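Local atomic coordinates of uncharacterized protein lp_2664 (Lactobacillus plantarum WCFS1, PDB entry 2PJQ), a protein that is of unknown function but belongs to the HD-domain clan and is probably a metal-dependent phosphohydrolase. Residues Y18-L23 against A59-D64; R37-A42 against L55-A60; E49-N54 against L117-Q122; T174-F179 against H207-Q212. One frame throughout, in Å; residues are numbered along the deposited sequence.

Interaction 1. Residues Y18-L23 against A59-D64; sequences YALQKL and AAWLHD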
loop_
_atom_site.group_PDB
_atom_site.type_symbol
_atom_site.label_atom_id
_atom_site.label_comp_id
_atom_site.label_asym_id
_atom_site.label_seq_id
_atom_site.Cartn_x
_atom_site.Cartn_y
_atom_site.Cartn_z
ATOM N N TYR B 18 -14.124 -0.127 -23.889
ATOM C CA TYR B 18 -14.985 -0.716 -22.883
ATOM C C TYR B 18 -14.257 -0.924 -21.553
ATOM O O TYR B 18 -14.736 -0.512 -20.485
ATOM C CB TYR B 18 -15.538 -2.047 -23.373
ATOM C CG TYR B 18 -16.565 -2.619 -22.437
ATOM C CD1 TYR B 18 -17.823 -2.024 -22.302
ATOM C CD2 TYR B 18 -16.257 -3.711 -21.630
ATOM C CE1 TYR B 18 -18.743 -2.493 -21.388
ATOM C CE2 TYR B 18 -17.174 -4.192 -20.705
ATOM C CZ TYR B 18 -18.413 -3.574 -20.589
ATOM O OH TYR B 18 -19.291 -4.034 -19.643
ATOM N N ALA B 19 -13.097 -1.566 -21.630
ATOM C CA ALA B 19 -12.295 -1.856 -20.455
ATOM C C ALA B 19 -12.000 -0.611 -19.626
ATOM O O ALA B 19 -12.386 -0.528 -18.459
ATOM C CB ALA B 19 -11.003 -2.510 -20.876
ATOM N N LEU B 20 -11.302 0.354 -20.220
ATOM C CA LEU B 20 -10.958 1.582 -19.506
ATOM C C LEU B 20 -12.169 2.288 -18.870
ATOM O O LEU B 20 -12.054 2.857 -17.791
ATOM C CB LEU B 20 -10.207 2.540 -20.438
ATOM C CG LEU B 20 -8.889 1.988 -20.994
ATOM C CD1 LEU B 20 -8.412 2.849 -22.124
ATOM C CD2 LEU B 20 -7.847 1.912 -19.906
ATOM N N GLN B 21 -13.330 2.269 -19.510
ATOM C CA GLN B 21 -14.484 2.913 -18.891
ATOM C C GLN B 21 -14.884 2.196 -17.601
ATOM O O GLN B 21 -14.991 2.819 -16.548
ATOM C CB GLN B 21 -15.677 2.943 -19.850
ATOM C CG GLN B 21 -15.963 4.322 -20.396
ATOM C CD GLN B 21 -14.912 4.785 -21.395
ATOM O OE1 GLN B 21 -13.724 4.446 -21.272
ATOM N NE2 GLN B 21 -15.341 5.578 -22.384
ATOM N N LYS B 22 -15.090 0.886 -17.685
ATOM C CA LYS B 22 -15.496 0.095 -16.533
ATOM C C LYS B 22 -14.511 0.107 -15.381
ATOM O O LYS B 22 -14.859 -0.288 -14.264
ATOM C CB LYS B 22 -15.754 -1.359 -16.944
ATOM C CG LYS B 22 -17.035 -1.580 -17.717
ATOM C CD LYS B 22 -18.252 -1.310 -16.858
ATOM C CE LYS B 22 -19.516 -1.450 -17.674
ATOM N NZ LYS B 22 -20.693 -1.771 -16.811
ATOM N N LEU B 23 -13.277 0.536 -15.638
ATOM C CA LEU B 23 -12.285 0.570 -14.567
ATOM C C LEU B 23 -11.927 1.960 -14.104
ATOM O O LEU B 23 -10.915 2.154 -13.450
ATOM C CB LEU B 23 -11.020 -0.186 -14.966
ATOM C CG LEU B 23 -11.267 -1.689 -14.974
ATOM C CD1 LEU B 23 -10.025 -2.398 -15.460
ATOM C CD2 LEU B 23 -11.658 -2.157 -13.584
ATOM N N ALA B 59 -8.153 -10.168 -24.495
ATOM C CA ALA B 59 -8.261 -10.869 -23.226
ATOM C C ALA B 59 -7.468 -10.138 -22.168
ATOM O O ALA B 59 -7.800 -10.205 -20.991
ATOM C CB ALA B 59 -7.765 -12.312 -23.355
ATOM N N ALA B 60 -6.412 -9.443 -22.567
ATOM C CA ALA B 60 -5.609 -8.714 -21.592
ATOM C C ALA B 60 -6.420 -7.563 -21.028
ATOM O O ALA B 60 -6.467 -7.348 -19.823
ATOM C CB ALA B 60 -4.358 -8.191 -22.240
ATOM N N TRP B 61 -7.069 -6.829 -21.927
ATOM C CA TRP B 61 -7.892 -5.682 -21.565
ATOM C C TRP B 61 -9.039 -6.086 -20.666
ATOM O O TRP B 61 -9.358 -5.393 -19.702
ATOM C CB TRP B 61 -8.498 -5.030 -22.817
ATOM C CG TRP B 61 -7.565 -4.212 -23.657
ATOM C CD1 TRP B 61 -7.231 -4.430 -24.967
ATOM C CD2 TRP B 61 -6.886 -3.026 -23.261
ATOM N NE1 TRP B 61 -6.380 -3.442 -25.416
ATOM C CE2 TRP B 61 -6.150 -2.566 -24.386
ATOM C CE3 TRP B 61 -6.823 -2.295 -22.064
ATOM C CZ2 TRP B 61 -5.362 -1.412 -24.346
ATOM C CZ3 TRP B 61 -6.043 -1.147 -22.025
ATOM C CH2 TRP B 61 -5.321 -0.718 -23.162
ATOM N N LEU B 62 -9.644 -7.225 -20.980
ATOM C CA LEU B 62 -10.821 -7.692 -20.257
ATOM C C LEU B 62 -10.716 -8.589 -19.026
ATOM O O LEU B 62 -11.738 -8.931 -18.450
ATOM C CB LEU B 62 -11.778 -8.342 -21.269
ATOM C CG LEU B 62 -12.244 -7.485 -22.463
ATOM C CD1 LEU B 62 -12.940 -8.373 -23.488
ATOM C CD2 LEU B 62 -13.181 -6.375 -22.002
ATOM N N HIS B 63 -9.524 -8.977 -18.590
ATOM C CA HIS B 63 -9.465 -9.848 -17.411
ATOM C C HIS B 63 -10.012 -9.257 -16.112
ATOM O O HIS B 63 -10.775 -9.913 -15.407
ATOM C CB HIS B 63 -8.056 -10.329 -17.111
ATOM C CG HIS B 63 -7.934 -10.936 -15.748
ATOM N ND1 HIS B 63 -7.025 -10.495 -14.811
ATOM C CD2 HIS B 63 -8.680 -11.888 -15.130
ATOM C CE1 HIS B 63 -7.220 -11.143 -13.676
ATOM N NE2 HIS B 63 -8.220 -11.992 -13.842
ATOM N N ASP B 64 -9.600 -8.043 -15.774
ATOM C CA ASP B 64 -10.052 -7.428 -14.544
ATOM C C ASP B 64 -11.503 -6.994 -14.540
ATOM O O ASP B 64 -12.127 -6.920 -13.500
ATOM C CB ASP B 64 -9.187 -6.212 -14.212
ATOM C CG ASP B 64 -7.809 -6.592 -13.747
ATOM O OD1 ASP B 64 -7.665 -7.654 -13.096
ATOM O OD2 ASP B 64 -6.864 -5.820 -14.012
#

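Interaction 2. Residues R37-A42 against L55-A60; sequences RVNRLA and LTLAAA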
loop_
_atom_site.group_PDB
_atom_site.type_symbol
_atom_site.label_atom_id
_atom_site.label_comp_id
_atom_site.label_asym_id
_atom_site.label_seq_id
_atom_site.Cartn_x
_atom_site.Cartn_y
_atom_site.Cartn_z
ATOM N N ARG B 37 -0.066 -0.866 -18.601
ATOM C CA ARG B 37 1.199 -1.565 -18.397
ATOM C C ARG B 37 1.078 -3.022 -18.864
ATOM O O ARG B 37 1.940 -3.536 -19.592
ATOM C CB ARG B 37 1.598 -1.553 -16.927
ATOM C CG ARG B 37 2.411 -0.353 -16.499
ATOM C CD ARG B 37 3.037 -0.639 -15.160
ATOM N NE ARG B 37 2.028 -0.876 -14.145
ATOM C CZ ARG B 37 1.261 0.085 -13.655
ATOM N NH1 ARG B 37 1.420 1.319 -14.105
ATOM N NH2 ARG B 37 0.341 -0.187 -12.733
ATOM N N VAL B 38 0.016 -3.691 -18.424
ATOM C CA VAL B 38 -0.206 -5.057 -18.832
ATOM C C VAL B 38 -0.315 -5.062 -20.349
ATOM O O VAL B 38 0.357 -5.829 -21.017
ATOM C CB VAL B 38 -1.510 -5.644 -18.235
ATOM C CG1 VAL B 38 -1.936 -6.864 -19.041
ATOM C CG2 VAL B 38 -1.296 -6.064 -16.781
ATOM N N ASN B 39 -1.157 -4.199 -20.897
ATOM C CA ASN B 39 -1.329 -4.163 -22.339
ATOM C C ASN B 39 0.026 -4.133 -23.029
ATOM O O ASN B 39 0.390 -5.055 -23.749
ATOM C CB ASN B 39 -2.121 -2.935 -22.754
ATOM C CG ASN B 39 -2.458 -2.935 -24.227
ATOM O OD1 ASN B 39 -3.297 -3.714 -24.675
ATOM N ND2 ASN B 39 -1.801 -2.066 -24.991
ATOM N N ARG B 40 0.769 -3.060 -22.799
ATOM C CA ARG B 40 2.089 -2.886 -23.383
ATOM C C ARG B 40 3.011 -4.093 -23.172
ATOM O O ARG B 40 3.875 -4.369 -24.000
ATOM C CB ARG B 40 2.697 -1.598 -22.826
ATOM C CG ARG B 40 4.174 -1.631 -22.495
ATOM C CD ARG B 40 4.563 -0.284 -21.904
ATOM N NE ARG B 40 3.695 0.079 -20.787
ATOM C CZ ARG B 40 3.735 1.242 -20.142
ATOM N NH1 ARG B 40 4.611 2.179 -20.496
ATOM N NH2 ARG B 40 2.893 1.470 -19.142
ATOM N N LEU B 41 2.817 -4.813 -22.069
ATOM C CA LEU B 41 3.608 -6.017 -21.767
ATOM C C LEU B 41 3.111 -7.186 -22.619
ATOM O O LEU B 41 3.904 -7.958 -23.161
ATOM C CB LEU B 41 3.473 -6.400 -20.286
ATOM C CG LEU B 41 4.292 -5.698 -19.200
ATOM C CD1 LEU B 41 3.648 -5.962 -17.849
ATOM C CD2 LEU B 41 5.732 -6.197 -19.217
ATOM N N ALA B 42 1.788 -7.312 -22.719
ATOM C CA ALA B 42 1.163 -8.375 -23.490
ATOM C C ALA B 42 1.642 -8.300 -24.922
ATOM O O ALA B 42 1.988 -9.313 -25.526
ATOM C CB ALA B 42 -0.350 -8.231 -23.445
ATOM N N LEU B 55 -6.315 -11.293 -30.071
ATOM C CA LEU B 55 -7.044 -12.094 -29.102
ATOM C C LEU B 55 -6.394 -11.792 -27.762
ATOM O O LEU B 55 -7.080 -11.570 -26.759
ATOM C CB LEU B 55 -6.889 -13.587 -29.398
ATOM C CG LEU B 55 -7.828 -14.632 -28.775
ATOM C CD1 LEU B 55 -7.136 -15.987 -28.806
ATOM C CD2 LEU B 55 -8.193 -14.281 -27.353
ATOM N N THR B 56 -5.058 -11.795 -27.766
ATOM C CA THR B 56 -4.252 -11.555 -26.572
ATOM C C THR B 56 -4.607 -10.261 -25.853
ATOM O O THR B 56 -5.022 -10.280 -24.698
ATOM C CB THR B 56 -2.736 -11.512 -26.919
ATOM O OG1 THR B 56 -2.333 -12.768 -27.468
ATOM C CG2 THR B 56 -1.897 -11.268 -25.680
ATOM N N LEU B 57 -4.442 -9.134 -26.534
ATOM C CA LEU B 57 -4.712 -7.851 -25.904
ATOM C C LEU B 57 -6.147 -7.797 -25.451
ATOM O O LEU B 57 -6.431 -7.327 -24.349
ATOM C CB LEU B 57 -4.423 -6.696 -26.859
ATOM C CG LEU B 57 -3.044 -6.752 -27.498
ATOM C CD1 LEU B 57 -2.815 -5.500 -28.310
ATOM C CD2 LEU B 57 -1.987 -6.906 -26.412
ATOM N N ALA B 58 -7.045 -8.278 -26.307
ATOM C CA ALA B 58 -8.466 -8.289 -26.003
ATOM C C ALA B 58 -8.634 -8.932 -24.636
ATOM O O ALA B 58 -9.159 -8.304 -23.708
ATOM C CB ALA B 58 -9.214 -9.068 -27.053
ATOM N N ALA B 59 -8.153 -10.168 -24.495
ATOM C CA ALA B 59 -8.261 -10.869 -23.226
ATOM C C ALA B 59 -7.468 -10.138 -22.168
ATOM O O ALA B 59 -7.800 -10.205 -20.991
ATOM C CB ALA B 59 -7.765 -12.312 -23.355
ATOM N N ALA B 60 -6.412 -9.443 -22.567
ATOM C CA ALA B 60 -5.609 -8.714 -21.592
ATOM C C ALA B 60 -6.420 -7.563 -21.028
ATOM O O ALA B 60 -6.467 -7.348 -19.823
ATOM C CB ALA B 60 -4.358 -8.191 -22.240
#

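Interaction 3. Residues E49-N54 against L117-Q122; sequences EGANLN and LSLEGQ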
loop_
_atom_site.group_PDB
_atom_site.type_symbol
_atom_site.label_atom_id
_atom_site.label_comp_id
_atom_site.label_asym_id
_atom_site.label_seq_id
_atom_site.Cartn_x
_atom_site.Cartn_y
_atom_site.Cartn_z
ATOM N N GLU B 49 6.655 -14.426 -28.750
ATOM C CA GLU B 49 6.181 -15.802 -28.847
ATOM C C GLU B 49 5.429 -16.151 -30.126
ATOM O O GLU B 49 5.191 -17.319 -30.403
ATOM C CB GLU B 49 5.289 -16.134 -27.656
ATOM C CG GLU B 49 6.059 -16.626 -26.474
ATOM C CD GLU B 49 6.987 -17.754 -26.859
ATOM O OE1 GLU B 49 6.499 -18.744 -27.434
ATOM O OE2 GLU B 49 8.205 -17.648 -26.595
ATOM N N GLY B 50 5.055 -15.147 -30.904
ATOM C CA GLY B 50 4.321 -15.422 -32.119
ATOM C C GLY B 50 2.905 -15.812 -31.764
ATOM O O GLY B 50 2.368 -16.804 -32.248
ATOM N N ALA B 51 2.297 -15.022 -30.896
ATOM C CA ALA B 51 0.941 -15.294 -30.472
ATOM C C ALA B 51 -0.002 -14.394 -31.230
ATOM O O ALA B 51 0.395 -13.332 -31.701
ATOM C CB ALA B 51 0.801 -15.042 -28.976
ATOM N N ASN B 52 -1.250 -14.824 -31.363
ATOM C CA ASN B 52 -2.234 -14.007 -32.035
ATOM C C ASN B 52 -2.331 -12.727 -31.202
ATOM O O ASN B 52 -2.659 -12.769 -30.019
ATOM C CB ASN B 52 -3.590 -14.693 -32.061
ATOM C CG ASN B 52 -4.673 -13.774 -32.575
ATOM O OD1 ASN B 52 -4.679 -13.403 -33.750
ATOM N ND2 ASN B 52 -5.579 -13.373 -31.697
ATOM N N LEU B 53 -2.047 -11.592 -31.826
ATOM C CA LEU B 53 -2.074 -10.316 -31.132
ATOM C C LEU B 53 -3.430 -9.894 -30.592
ATOM O O LEU B 53 -3.619 -9.836 -29.379
ATOM C CB LEU B 53 -1.548 -9.222 -32.052
ATOM C CG LEU B 53 -0.989 -7.985 -31.366
ATOM C CD1 LEU B 53 0.233 -8.381 -30.543
ATOM C CD2 LEU B 53 -0.625 -6.949 -32.414
ATOM N N ASN B 54 -4.368 -9.601 -31.495
ATOM C CA ASN B 54 -5.716 -9.157 -31.117
ATOM C C ASN B 54 -6.506 -9.982 -30.107
ATOM O O ASN B 54 -7.312 -9.428 -29.374
ATOM C CB ASN B 54 -6.571 -8.968 -32.365
ATOM C CG ASN B 54 -6.057 -7.860 -33.243
ATOM O OD1 ASN B 54 -4.921 -7.400 -33.075
ATOM N ND2 ASN B 54 -6.877 -7.428 -34.199
ATOM N N LEU B 117 -3.451 -23.916 -20.692
ATOM C CA LEU B 117 -3.857 -22.661 -21.308
ATOM C C LEU B 117 -3.429 -22.498 -22.774
ATOM O O LEU B 117 -2.646 -23.295 -23.287
ATOM C CB LEU B 117 -3.264 -21.534 -20.467
ATOM C CG LEU B 117 -4.118 -20.316 -20.151
ATOM C CD1 LEU B 117 -5.427 -20.747 -19.533
ATOM C CD2 LEU B 117 -3.350 -19.419 -19.206
ATOM N N SER B 118 -3.946 -21.467 -23.445
ATOM C CA SER B 118 -3.575 -21.196 -24.840
ATOM C C SER B 118 -2.197 -20.548 -24.827
ATOM O O SER B 118 -1.575 -20.418 -23.772
ATOM C CB SER B 118 -4.534 -20.195 -25.498
ATOM O OG SER B 118 -5.885 -20.522 -25.268
ATOM N N LEU B 119 -1.720 -20.141 -25.998
ATOM C CA LEU B 119 -0.439 -19.467 -26.059
ATOM C C LEU B 119 -0.786 -18.025 -25.760
ATOM O O LEU B 119 -0.030 -17.309 -25.099
ATOM C CB LEU B 119 0.181 -19.559 -27.446
ATOM C CG LEU B 119 1.504 -18.802 -27.631
ATOM C CD1 LEU B 119 2.627 -19.464 -26.850
ATOM C CD2 LEU B 119 1.839 -18.760 -29.108
ATOM N N GLU B 120 -1.950 -17.601 -26.242
ATOM C CA GLU B 120 -2.373 -16.239 -26.000
ATOM C C GLU B 120 -2.709 -16.137 -24.538
ATOM O O GLU B 120 -2.541 -15.086 -23.940
ATOM C CB GLU B 120 -3.578 -15.864 -26.856
ATOM C CG GLU B 120 -4.137 -16.986 -27.710
ATOM C CD GLU B 120 -3.135 -17.525 -28.691
ATOM O OE1 GLU B 120 -2.725 -16.769 -29.592
ATOM O OE2 GLU B 120 -2.755 -18.708 -28.552
ATOM N N GLY B 121 -3.161 -17.240 -23.950
ATOM C CA GLY B 121 -3.490 -17.232 -22.529
ATOM C C GLY B 121 -2.238 -17.119 -21.663
ATOM O O GLY B 121 -2.160 -16.311 -20.746
ATOM N N GLN B 122 -1.246 -17.947 -21.958
ATOM C CA GLN B 122 -0.008 -17.918 -21.210
ATOM C C GLN B 122 0.553 -16.522 -21.289
ATOM O O GLN B 122 1.146 -16.030 -20.338
ATOM C CB GLN B 122 0.984 -18.904 -21.807
ATOM C CG GLN B 122 0.541 -20.354 -21.661
ATOM C CD GLN B 122 1.415 -21.321 -22.433
ATOM O OE1 GLN B 122 2.575 -21.028 -22.759
ATOM N NE2 GLN B 122 0.866 -22.493 -22.720
#

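Interaction 4. Residues T174-F179 against H207-Q212; sequences TAINHF and HEFVDQ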
loop_
_atom_site.group_PDB
_atom_site.type_symbol
_atom_site.label_atom_id
_atom_site.label_comp_id
_atom_site.label_asym_id
_atom_site.label_seq_id
_atom_site.Cartn_x
_atom_site.Cartn_y
_atom_site.Cartn_z
ATOM N N THR B 174 -2.981 -11.886 5.501
ATOM C CA THR B 174 -2.301 -10.633 5.790
ATOM C C THR B 174 -1.567 -10.198 4.520
ATOM O O THR B 174 -1.277 -11.015 3.643
ATOM C CB THR B 174 -1.298 -10.787 6.939
ATOM O OG1 THR B 174 -0.174 -11.555 6.497
ATOM C CG2 THR B 174 -1.949 -11.493 8.108
ATOM N N ALA B 175 -1.276 -8.909 4.419
ATOM C CA ALA B 175 -0.600 -8.381 3.249
ATOM C C ALA B 175 0.729 -9.067 3.011
ATOM O O ALA B 175 1.042 -9.461 1.891
ATOM C CB ALA B 175 -0.394 -6.903 3.414
ATOM N N ILE B 176 1.527 -9.201 4.062
ATOM C CA ILE B 176 2.819 -9.847 3.918
ATOM C C ILE B 176 2.639 -11.285 3.446
ATOM O O ILE B 176 3.310 -11.718 2.512
ATOM C CB ILE B 176 3.609 -9.850 5.252
ATOM C CG1 ILE B 176 3.966 -8.418 5.664
ATOM C CG2 ILE B 176 4.888 -10.671 5.098
ATOM C CD1 ILE B 176 5.032 -7.758 4.796
ATOM N N ASN B 177 1.729 -12.023 4.075
ATOM C CA ASN B 177 1.502 -13.415 3.701
ATOM C C ASN B 177 1.243 -13.609 2.202
ATOM O O ASN B 177 1.463 -14.696 1.651
ATOM C CB ASN B 177 0.333 -14.006 4.497
ATOM C CG ASN B 177 0.651 -14.202 5.978
ATOM O OD1 ASN B 177 1.815 -14.274 6.390
ATOM N ND2 ASN B 177 -0.395 -14.313 6.783
ATOM N N HIS B 178 0.781 -12.553 1.540
ATOM C CA HIS B 178 0.495 -12.629 0.118
ATOM C C HIS B 178 1.755 -12.865 -0.703
ATOM O O HIS B 178 1.711 -13.554 -1.718
ATOM C CB HIS B 178 -0.218 -11.360 -0.356
ATOM C CG HIS B 178 -0.967 -11.549 -1.635
ATOM N ND1 HIS B 178 -1.718 -12.678 -1.890
ATOM C CD2 HIS B 178 -1.063 -10.775 -2.741
ATOM C CE1 HIS B 178 -2.240 -12.593 -3.099
ATOM N NE2 HIS B 178 -1.858 -11.449 -3.638
ATOM N N PHE B 179 2.878 -12.292 -0.277
ATOM C CA PHE B 179 4.124 -12.503 -1.006
ATOM C C PHE B 179 4.465 -13.977 -0.865
ATOM O O PHE B 179 4.683 -14.665 -1.852
ATOM C CB PHE B 179 5.262 -11.639 -0.447
ATOM C CG PHE B 179 5.074 -10.172 -0.676
ATOM C CD1 PHE B 179 4.192 -9.443 0.102
ATOM C CD2 PHE B 179 5.728 -9.530 -1.705
ATOM C CE1 PHE B 179 3.965 -8.086 -0.145
ATOM C CE2 PHE B 179 5.504 -8.173 -1.959
ATOM C CZ PHE B 179 4.620 -7.457 -1.176
ATOM N N HIS B 207 11.660 -9.472 -2.068
ATOM C CA HIS B 207 12.318 -10.152 -0.946
ATOM C C HIS B 207 12.987 -9.189 0.031
ATOM O O HIS B 207 12.980 -9.433 1.229
ATOM C CB HIS B 207 13.340 -11.188 -1.426
ATOM C CG HIS B 207 12.753 -12.541 -1.655
ATOM N ND1 HIS B 207 12.336 -12.968 -2.898
ATOM C CD2 HIS B 207 12.425 -13.526 -0.790
ATOM C CE1 HIS B 207 11.770 -14.157 -2.786
ATOM N NE2 HIS B 207 11.808 -14.519 -1.517
ATOM N N GLU B 208 13.571 -8.105 -0.470
ATOM C CA GLU B 208 14.182 -7.114 0.412
ATOM C C GLU B 208 13.095 -6.418 1.240
ATOM O O GLU B 208 13.322 -6.019 2.389
ATOM C CB GLU B 208 14.962 -6.075 -0.401
ATOM C CG GLU B 208 16.422 -6.470 -0.643
ATOM C CD GLU B 208 16.972 -5.897 -1.936
ATOM O OE1 GLU B 208 16.987 -4.652 -2.067
ATOM O OE2 GLU B 208 17.385 -6.694 -2.819
ATOM N N PHE B 209 11.908 -6.296 0.652
ATOM C CA PHE B 209 10.789 -5.655 1.318
ATOM C C PHE B 209 10.219 -6.514 2.441
ATOM O O PHE B 209 10.089 -6.037 3.565
ATOM C CB PHE B 209 9.691 -5.308 0.306
ATOM C CG PHE B 209 8.472 -4.701 0.927
ATOM C CD1 PHE B 209 8.520 -3.436 1.501
ATOM C CD2 PHE B 209 7.280 -5.412 0.982
ATOM C CE1 PHE B 209 7.388 -2.885 2.127
ATOM C CE2 PHE B 209 6.144 -4.872 1.608
ATOM C CZ PHE B 209 6.204 -3.605 2.180
ATOM N N VAL B 210 9.872 -7.768 2.151
ATOM C CA VAL B 210 9.323 -8.659 3.174
ATOM C C VAL B 210 10.358 -8.910 4.282
ATOM O O VAL B 210 10.017 -9.103 5.457
ATOM C CB VAL B 210 8.896 -10.008 2.560
ATOM C CG1 VAL B 210 8.216 -10.894 3.607
ATOM C CG2 VAL B 210 7.966 -9.752 1.402
ATOM N N ASP B 211 11.633 -8.904 3.910
ATOM C CA ASP B 211 12.687 -9.120 4.885
ATOM C C ASP B 211 12.880 -7.872 5.742
ATOM O O ASP B 211 12.730 -7.925 6.963
ATOM C CB ASP B 211 13.973 -9.546 4.168
ATOM C CG ASP B 211 13.891 -10.986 3.652
ATOM O OD1 ASP B 211 12.836 -11.632 3.863
ATOM O OD2 ASP B 211 14.863 -11.480 3.046
ATOM N N GLN B 212 13.183 -6.742 5.119
ATOM C CA GLN B 212 13.342 -5.511 5.884
ATOM C C GLN B 212 12.101 -5.179 6.717
ATOM O O GLN B 212 12.201 -4.535 7.759
ATOM C CB GLN B 212 13.661 -4.347 4.954
ATOM C CG GLN B 212 15.141 -4.141 4.773
ATOM C CD GLN B 212 15.851 -4.103 6.101
ATOM O OE1 GLN B 212 16.433 -5.101 6.535
ATOM N NE2 GLN B 212 15.786 -2.954 6.776
#

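Interaction 1. Residues Y18-L23 against A59-D64
Ala19 of helix 9-22 lies against Trp61 of helix 53-62, in the all-helical bundle of an HD-type domain. The CB of Ala19 points at the other segment. Ala19 CB sits 3.5 Å from Trp61 O and also touches Trp61 CB. The small methyl lets Ala19 CA come within 5.9 Å of Trp61 CA. The indole swings out with CG anti to the carbonyl carbon (chi1 -75°), which carries its six-membered ring towards Leu20. There Leu20 CD2 meets Trp61 CZ3 at 4.1 Å, on a slant to the ring. Tyr18 and Leu62 stand at about a right angle. Leu62 CD2 comes to the edge of the phenol ring, near its plane, 4.1 Å from Tyr18 CD2, while Lys22 CG lies over one ring face. No hydrogen bond joins the two segments. Asp64, with His63, His34 and Asp128, is consistent with the H...HD...D pattern that probably binds metal in this family, although no metal is bound here. Its carboxylate OD2 makes a weak hydrogen bond with His34 NE2. Leu23 crosses the Asp64 side chain at about a right angle, with Leu23 CD1 4.1 Å from Asp64 CB.

Interaction 2. Residues R37-A42 against L55-A60
Asn39 and Leu57 meet through two different first torsions. Asn39 holds its CG anti to the backbone N (chi1 -174°), and Leu57 holds its CG anti to the carbonyl carbon (chi1 -52°). These torsions carry Asn39 OD1 and the Leu57 isobutyl group in between the helices, where the two side chains cross at about a right angle. Asn39 OD1 lies against the isobutyl group, 3.9 Å from Leu57 CD2 and equally far from Leu57 CB. This is a van der Waals contact. The CD2 methyl of Leu57 also reaches Ala42, with Leu57 CD2 3.6 Å from Ala42 CB. The segments belong to an antiparallel helix pair, helices 32-49 and 53-62, linked by a very short turn. The axes of segments 37-42 and 55-60 run at 161° to each other and come within 9.5 Å. His34 lies in the first turn of helix 32-49, and His63 follows helix 53-62; both probably belong to the metal site of the HD fold. Small residues form the middle of the interface. Ala42 CB points across and lies 4.2 Å from Ala60 CB and 4.1 Å from Thr56 CG2. Thr56 turns this methyl to the contact, while its OG1 hydrogen-bonds to Asn52 O in its own helix turn. Val38 CG1 touches the same Ala60 methyl. With an alanine at Leu57, the Ala42 methyl would probably lose its closest neighbour across the contact, and the Asn39 amide would be likely to turn more freely. No hydrogen bond crosses between the segments. On the far side of helix 32-49, Arg37 makes a salt bridge to Asp131, and Arg40 packs on Asp220 of the second subunit.

Interaction 3. Residues E49-N54 against L117-Q122
A Schellman motif ends helix 32-49 at Gly50, and the short turn after it, up to the N-cap residue Asn52 of helix 53-62, packs on Leu119 and Glu120 in the first turn of helix 119-130. Gly50 has a positive phi (74°), which suits glycine. The polar link is one hydrogen bond. Asn52 N donates to Glu120 OE1 at 3.0 Å, with an N-H...O angle of 146°, and the donor meets OE1 nearly along the C-O axis. Asn52 CB lies beside the same oxygen. The other carboxylate oxygen turns back to its own helix, where Leu119 N makes a weak bond to Glu120 OE2 at 3.1 Å. The Glu120 chain bends at chi2, which folds the carboxylate back between these two amides. The carboxylate thus bridges the starts of helices 53-62 and 119-130, whose dipoles would probably favour its negative charge. Ser118, the N-cap residue of helix 119-130, makes no capping bond with its side chain. The apolar part belongs to Leu119, whose CG is anti to the backbone N (chi1 177°). Leu119 CD2 rests on the turn, 3.7 Å from Gly50 O, and also touches Ala51 CA and CB. Leu119 CD1 lies 4.0 Å from Glu49 OE1, the two side chains crossing at about a right angle. This is a surface contact. Ala51 also touches Ala46 of helix 32-49, Glu120 packs on Leu55 and Thr56 of helix 53-62, and Glu49 meets Thr192 in a loop.

Interaction 4. Residues T174-F179 against H207-Q212
The Phe179 ring takes Val210 CG2 over one face and has Ile176 O at its edge, in the ring plane. The Val210 methyl makes a CH-pi contact. Val210 CG2 lies 4.0 Å from the centroid of the Phe179 ring, 28° off the normal. The Phe209 ring meets it obliquely. The Phe179 and Phe209 planes are inclined at 49° with centroids 5.8 Å apart, and Phe179 CZ is 4.0 Å from Phe209 CD2. Val210 uses both branches. Val210 CG1, set anti to the backbone N, meets Ile176 CG2 at 3.7 Å, while Val210 CG2 serves the Phe179 face. Ile176 CD1 extends more loosely to Phe209 CE2, at 4.4 Å. A serine in place of Phe179 would probably leave Val210 CG2 without its ring face and open a gap beside Phe209. The contact is buried and wholly apolar, and joins helices 175-183 and 204-219. The axes of 175-179 and 207-212 run at 138° and approach to 10.6 Å. Helix 134-148 packs against the cluster, with Leu142 touching both Phe179 and Phe209. Phe209 also packs on Ile138 of that helix and on Ile138 of the second subunit, so this group of helices adjoins the dimer interface.

Overall arrangement
Interactions 1, 2 and 3 all use helix 53-62. Interactions 1 and 2 have centres about 10 Å apart and share Ala59 and Ala60. They touch where Trp61 packs on Asn39. Interactions 2 and 3 are also about 10 Å apart between centres, and touch through Thr56 and Glu120. The probable HD metal site draws on this group: interaction 1 holds His63 and Asp64, and Val38 of interaction 2 packs on Asp128. Interaction 4 stands apart, on the opposite side of the chain's centre, about 28 Å from interaction 2 between centres. Both interactions 2 and 4 touch the second subunit.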